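TRNA (cytosine(38)-C(5))-methyltransferase (Schizosaccharomyces pombe, PDB 6FDF) transfers a methyl group from S-adenosyl-L-methionine to carbon 5 of cytosine 38 in the anticodon loop of tRNA(Asp), and less efficiently of tRNA(Glu). Local coordinates at residues 281-292 / 308-319. Sequence-based numbering, arbitrary orientation. Where two conformers were deposited one is given.
Sequences FTAREVARLMGF and MYRLLGNSINVK. With SAH (S-adenosyl-L-homocysteine), chain E.
Val318 sets its CG2 methyl squarely over one face of the Phe292 ring, 3.7 Å from the centroid, while Ser315 CB meets the same ring at its edge. Leu312 reaches from helix 308-313 onto helix 283-289: its CD2 touches Ala287 CB and Phe292 CE1, and its CD1 lies 3.4 Å from Ala283 O. At the far end Ala283 CB sits over a face of the Tyr309 ring, whose hydroxyl donates to Phe281 O (2.6 Å from OH), in the carbonyl plane and on a lone pair. With CG anti to its carbonyl carbon (chi1 -66°) and the chain extended beyond, Met290 brings SD to 3.2 Å from Leu312 O. Helices 283-289 and 308-313 run nearly parallel, 13° apart, with axes 9.9 Å from each other. The first opens with a capping box of Thr282 and Glu285, whose Thr282 OG1 also bonds Glu207, and closes with a Schellman motif whose C-prime residue is Gly291. That turn presents Met290 O to Val318 N (2.8 Å), a bond close to straight at 161°. A lysine in place of Phe292 would probably leave Val318 CG2 and Leu312 CD2 without the ring they pack on and put a charge into a buried position. Further out, a water bridges Leu289 O and Asn317 ND2, while Asn317 OD1 caps helix 318-328 through Val320 N. In this C5-methyltransferase residues 314-316, between helices 305-313 and 318-328, also line the cofactor pocket, where Ile316 N makes a weak bond to a carboxylate oxygen of S-adenosyl-L-homocysteine.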
loop_
_atom_site.group_PDB
_atom_site.type_symbol
_atom_site.label_atom_id
_atom_site.label_comp_id
_atom_site.label_asym_id
_atom_site.label_seq_id
_atom_site.Cartn_x
_atom_site.Cartn_y
_atom_site.Cartn_z
ATOM N N PHE A 281 -10.801 13.609 4.631
ATOM C CA PHE A 281 -10.442 13.491 3.225
ATOM C C PHE A 281 -11.428 12.562 2.536
ATOM O O PHE A 281 -11.877 11.573 3.118
ATOM C CB PHE A 281 -9.015 12.957 3.071
ATOM C CG PHE A 281 -7.957 13.931 3.504
ATOM C CD1 PHE A 281 -7.564 14.964 2.667
ATOM C CD2 PHE A 281 -7.353 13.816 4.745
ATOM C CE1 PHE A 281 -6.591 15.866 3.065
ATOM C CE2 PHE A 281 -6.380 14.715 5.144
ATOM C CZ PHE A 281 -6.001 15.741 4.302
ATOM N N THR A 282 -11.781 12.892 1.296
ATOM C CA THR A 282 -12.604 11.984 0.513
ATOM C C THR A 282 -11.780 10.767 0.104
ATOM O O THR A 282 -10.547 10.790 0.125
ATOM C CB THR A 282 -13.152 12.684 -0.729
ATOM O OG1 THR A 282 -12.094 12.842 -1.684
ATOM C CG2 THR A 282 -13.718 14.054 -0.372
ATOM N N ALA A 283 -12.471 9.690 -0.281
ATOM C CA ALA A 283 -11.740 8.507 -0.730
ATOM C C ALA A 283 -10.916 8.807 -1.976
ATOM O O ALA A 283 -9.820 8.257 -2.137
ATOM C CB ALA A 283 -12.698 7.343 -0.990
ATOM N N ARG A 284 -11.411 9.692 -2.847
ATOM C CA ARG A 284 -10.623 10.105 -4.006
ATOM C C ARG A 284 -9.341 10.809 -3.579
ATOM O O ARG A 284 -8.275 10.588 -4.165
ATOM C CB ARG A 284 -11.452 11.017 -4.913
ATOM C CG ARG A 284 -10.634 11.668 -6.023
ATOM C CD ARG A 284 -10.146 10.620 -7.013
ATOM N NE ARG A 284 -11.246 9.929 -7.670
ATOM C CZ ARG A 284 -11.105 8.807 -8.368
ATOM N NH1 ARG A 284 -9.905 8.255 -8.494
ATOM N NH2 ARG A 284 -12.162 8.244 -8.943
ATOM N N GLU A 285 -9.424 11.653 -2.550
ATOM C CA GLU A 285 -8.236 12.352 -2.075
ATOM C C GLU A 285 -7.258 11.384 -1.424
ATOM O O GLU A 285 -6.042 11.510 -1.606
ATOM C CB GLU A 285 -8.640 13.465 -1.107
ATOM C CG GLU A 285 -9.412 14.587 -1.809
ATOM C CD GLU A 285 -10.066 15.552 -0.842
ATOM O OE1 GLU A 285 -10.318 15.156 0.314
ATOM O OE2 GLU A 285 -10.347 16.704 -1.247
ATOM N N VAL A 286 -7.771 10.402 -0.675
ATOM C CA VAL A 286 -6.898 9.379 -0.106
ATOM C C VAL A 286 -6.201 8.606 -1.222
ATOM O O VAL A 286 -4.985 8.380 -1.181
ATOM C CB VAL A 286 -7.697 8.444 0.823
ATOM C CG1 VAL A 286 -6.822 7.305 1.313
ATOM C CG2 VAL A 286 -8.268 9.227 2.008
ATOM N N ALA A 287 -6.964 8.201 -2.243
ATOM C CA ALA A 287 -6.372 7.506 -3.383
ATOM C C ALA A 287 -5.272 8.343 -4.030
ATOM O O ALA A 287 -4.198 7.827 -4.362
ATOM C CB ALA A 287 -7.453 7.149 -4.406
ATOM N N ARG A 288 -5.531 9.638 -4.229
ATOM C CA ARG A 288 -4.526 10.518 -4.817
ATOM C C ARG A 288 -3.283 10.607 -3.941
ATOM O O ARG A 288 -2.155 10.535 -4.440
ATOM C CB ARG A 288 -5.117 11.909 -5.030
ATOM C CG ARG A 288 -6.153 11.998 -6.129
ATOM C CD ARG A 288 -6.765 13.387 -6.119
ATOM N NE ARG A 288 -7.704 13.597 -7.214
ATOM C CZ ARG A 288 -8.418 14.707 -7.372
ATOM N NH1 ARG A 288 -8.302 15.697 -6.499
ATOM N NH2 ARG A 288 -9.246 14.823 -8.399
ATOM N N LEU A 289 -3.467 10.743 -2.627
ATOM C CA LEU A 289 -2.310 10.810 -1.741
ATOM C C LEU A 289 -1.515 9.511 -1.756
ATOM O O LEU A 289 -0.315 9.518 -1.464
ATOM C CB LEU A 289 -2.758 11.150 -0.320
ATOM C CG LEU A 289 -3.170 12.610 -0.142
ATOM C CD1 LEU A 289 -4.079 12.762 1.074
ATOM C CD2 LEU A 289 -1.933 13.493 -0.003
ATOM N N MET A 290 -2.157 8.392 -2.085
ATOM C CA MET A 290 -1.464 7.116 -2.183
ATOM C C MET A 290 -0.954 6.827 -3.591
ATOM O O MET A 290 -0.420 5.739 -3.835
ATOM C CB MET A 290 -2.378 5.990 -1.696
ATOM C CG MET A 290 -2.680 6.102 -0.208
ATOM S SD MET A 290 -3.675 4.734 0.405
ATOM C CE MET A 290 -3.802 5.160 2.137
ATOM N N GLY A 291 -1.087 7.781 -4.510
ATOM C CA GLY A 291 -0.518 7.677 -5.838
ATOM C C GLY A 291 -1.372 6.979 -6.875
ATOM O O GLY A 291 -0.880 6.719 -7.979
ATOM N N PHE A 292 -2.629 6.683 -6.571
ATOM C CA PHE A 292 -3.490 6.047 -7.554
ATOM C C PHE A 292 -3.900 7.056 -8.621
ATOM O O PHE A 292 -4.125 8.231 -8.310
ATOM C CB PHE A 292 -4.731 5.464 -6.881
ATOM C CG PHE A 292 -4.463 4.192 -6.139
ATOM C CD1 PHE A 292 -4.007 4.219 -4.835
ATOM C CD2 PHE A 292 -4.655 2.965 -6.757
ATOM C CE1 PHE A 292 -3.746 3.046 -4.153
ATOM C CE2 PHE A 292 -4.401 1.791 -6.087
ATOM C CZ PHE A 292 -3.946 1.828 -4.786
ATOM N N MET A 308 -14.398 1.735 0.177
ATOM C CA MET A 308 -13.157 2.149 -0.476
ATOM C C MET A 308 -12.131 2.647 0.537
ATOM O O MET A 308 -10.932 2.397 0.377
ATOM C CB MET A 308 -13.431 3.228 -1.524
ATOM C CG MET A 308 -13.966 2.700 -2.845
ATOM S SD MET A 308 -12.904 1.468 -3.636
ATOM C CE MET A 308 -11.393 2.378 -3.897
ATOM N N TYR A 309 -12.572 3.383 1.566
ATOM C CA TYR A 309 -11.636 3.790 2.613
ATOM C C TYR A 309 -10.937 2.579 3.215
ATOM O O TYR A 309 -9.739 2.628 3.517
ATOM C CB TYR A 309 -12.352 4.554 3.726
ATOM C CG TYR A 309 -12.761 5.981 3.455
ATOM C CD1 TYR A 309 -11.808 6.977 3.275
ATOM C CD2 TYR A 309 -14.101 6.351 3.458
ATOM C CE1 TYR A 309 -12.177 8.292 3.065
ATOM C CE2 TYR A 309 -14.483 7.666 3.249
ATOM C CZ TYR A 309 -13.516 8.632 3.056
ATOM O OH TYR A 309 -13.881 9.946 2.858
ATOM N N ARG A 310 -11.672 1.480 3.402
ATOM C CA ARG A 310 -11.064 0.301 4.009
ATOM C C ARG A 310 -10.061 -0.341 3.067
ATOM O O ARG A 310 -8.991 -0.788 3.501
ATOM C CB ARG A 310 -12.150 -0.696 4.408
ATOM C CG ARG A 310 -13.203 -0.082 5.305
ATOM C CD ARG A 310 -14.232 -1.106 5.761
ATOM N NE ARG A 310 -15.256 -0.474 6.593
ATOM C CZ ARG A 310 -16.557 -0.485 6.320
ATOM N NH1 ARG A 310 -17.010 -1.130 5.254
ATOM N NH2 ARG A 310 -17.410 0.124 7.134
ATOM N N LEU A 311 -10.395 -0.408 1.775
ATOM C CA LEU A 311 -9.485 -0.993 0.800
ATOM C C LEU A 311 -8.249 -0.120 0.625
ATOM O O LEU A 311 -7.129 -0.628 0.515
ATOM C CB LEU A 311 -10.206 -1.182 -0.537
ATOM C CG LEU A 311 -11.372 -2.173 -0.535
ATOM C CD1 LEU A 311 -12.089 -2.191 -1.887
ATOM C CD2 LEU A 311 -10.866 -3.562 -0.165
ATOM N N LEU A 312 -8.441 1.200 0.582
ATOM C CA LEU A 312 -7.311 2.114 0.447
ATOM C C LEU A 312 -6.418 2.074 1.681
ATOM O O LEU A 312 -5.189 2.165 1.572
ATOM C CB LEU A 312 -7.824 3.531 0.186
ATOM C CG LEU A 312 -8.341 3.746 -1.238
ATOM C CD1 LEU A 312 -9.185 5.025 -1.351
ATOM C CD2 LEU A 312 -7.172 3.780 -2.226
ATOM N N GLY A 313 -7.021 1.919 2.860
ATOM C CA GLY A 313 -6.263 1.868 4.099
ATOM C C GLY A 313 -5.245 0.749 4.140
ATOM O O GLY A 313 -4.266 0.842 4.889
ATOM N N ASN A 314 -5.461 -0.311 3.358
ATOM C CA ASN A 314 -4.555 -1.448 3.269
ATOM C C ASN A 314 -3.739 -1.474 1.984
ATOM O O ASN A 314 -3.114 -2.495 1.683
ATOM C CB ASN A 314 -5.344 -2.755 3.372
ATOM C CG ASN A 314 -5.863 -3.005 4.755
ATOM O OD1 ASN A 314 -5.225 -2.639 5.742
ATOM N ND2 ASN A 314 -7.027 -3.642 4.845
ATOM N N SER A 315 -3.727 -0.385 1.221
ATOM C CA SER A 315 -3.077 -0.347 -0.081
ATOM C C SER A 315 -1.666 0.225 0.022
ATOM O O SER A 315 -1.302 0.882 1.000
ATOM C CB SER A 315 -3.897 0.486 -1.071
ATOM O OG SER A 315 -5.168 -0.094 -1.305
ATOM N N ILE A 316 -0.869 -0.032 -1.015
ATOM C CA ILE A 316 0.488 0.497 -1.088
ATOM C C ILE A 316 0.444 1.950 -1.526
ATOM O O ILE A 316 -0.602 2.448 -1.958
ATOM C CB ILE A 316 1.343 -0.321 -2.071
ATOM C CG1 ILE A 316 0.739 -0.209 -3.482
ATOM C CG2 ILE A 316 1.447 -1.758 -1.609
ATOM C CD1 ILE A 316 1.653 -0.629 -4.598
ATOM N N ASN A 317 1.586 2.629 -1.454
ATOM C CA ASN A 317 1.774 3.858 -2.206
ATOM C C ASN A 317 2.294 3.493 -3.592
ATOM O O ASN A 317 3.393 2.939 -3.727
ATOM C CB ASN A 317 2.722 4.822 -1.495
ATOM C CG ASN A 317 2.839 6.137 -2.226
ATOM O OD1 ASN A 317 3.405 6.195 -3.318
ATOM N ND2 ASN A 317 2.266 7.200 -1.654
ATOM N N VAL A 318 1.496 3.823 -4.612
ATOM C CA VAL A 318 1.769 3.427 -5.991
ATOM C C VAL A 318 3.027 4.106 -6.520
ATOM O O VAL A 318 3.800 3.508 -7.283
ATOM C CB VAL A 318 0.541 3.753 -6.864
ATOM C CG1 VAL A 318 0.850 3.542 -8.343
ATOM C CG2 VAL A 318 -0.653 2.905 -6.434
ATOM N N LYS A 319 3.244 5.369 -6.138
ATOM C CA LYS A 319 4.424 6.104 -6.589
ATOM C C LYS A 319 5.708 5.468 -6.069
ATOM O O LYS A 319 6.623 5.171 -6.847
ATOM C CB LYS A 319 4.334 7.566 -6.142
ATOM C CG LYS A 319 3.838 8.520 -7.210
ATOM C CD LYS A 319 4.833 8.626 -8.358
ATOM C CE LYS A 319 4.255 9.421 -9.513
ATOM N NZ LYS A 319 5.076 9.268 -10.739
HETATM N N SAH E . -1.409 -4.632 -2.017
HETATM C CA SAH E . -2.831 -4.537 -2.267
HETATM C CB SAH E . -3.647 -4.798 -0.998
HETATM C CG SAH E . -2.889 -5.687 -0.014
HETATM S SD SAH E . -3.635 -5.724 1.588
HETATM C C SAH E . -3.159 -3.199 -2.848
HETATM O O SAH E . -2.215 -2.420 -3.106
HETATM O OXT SAH E . -4.362 -2.935 -3.057
HETATM C "C5'" SAH E . -3.541 -7.468 1.788
HETATM C "C4'" SAH E . -4.561 -8.138 0.867
HETATM O "O4'" SAH E . -4.330 -9.534 0.929
HETATM C "C3'" SAH E . -6.012 -7.881 1.273
HETATM O "O3'" SAH E . -6.758 -7.423 0.146
HETATM C "C2'" SAH E . -6.544 -9.259 1.674
HETATM O "O2'" SAH E . -7.883 -9.474 1.216
HETATM C "C1'" SAH E . -5.577 -10.205 0.971
HETATM N N9 SAH E . -5.334 -11.475 1.686
HETATM C C8 SAH E . -5.059 -11.642 2.996
HETATM N N7 SAH E . -4.892 -12.955 3.285
HETATM C C5 SAH E . -5.059 -13.660 2.148
HETATM C C6 SAH E . -5.018 -15.082 1.752
HETATM N N6 SAH E . -4.756 -16.046 2.661
HETATM N N1 SAH E . -5.253 -15.369 0.450
HETATM C C2 SAH E . -5.513 -14.416 -0.462
HETATM N N3 SAH E . -5.566 -13.103 -0.172
HETATM C C4 SAH E . -5.358 -12.674 1.100
HETATM O O HOH W 1 0.732 7.765 0.532
HETATM O O HOH W 2 1.397 9.524 -3.968
#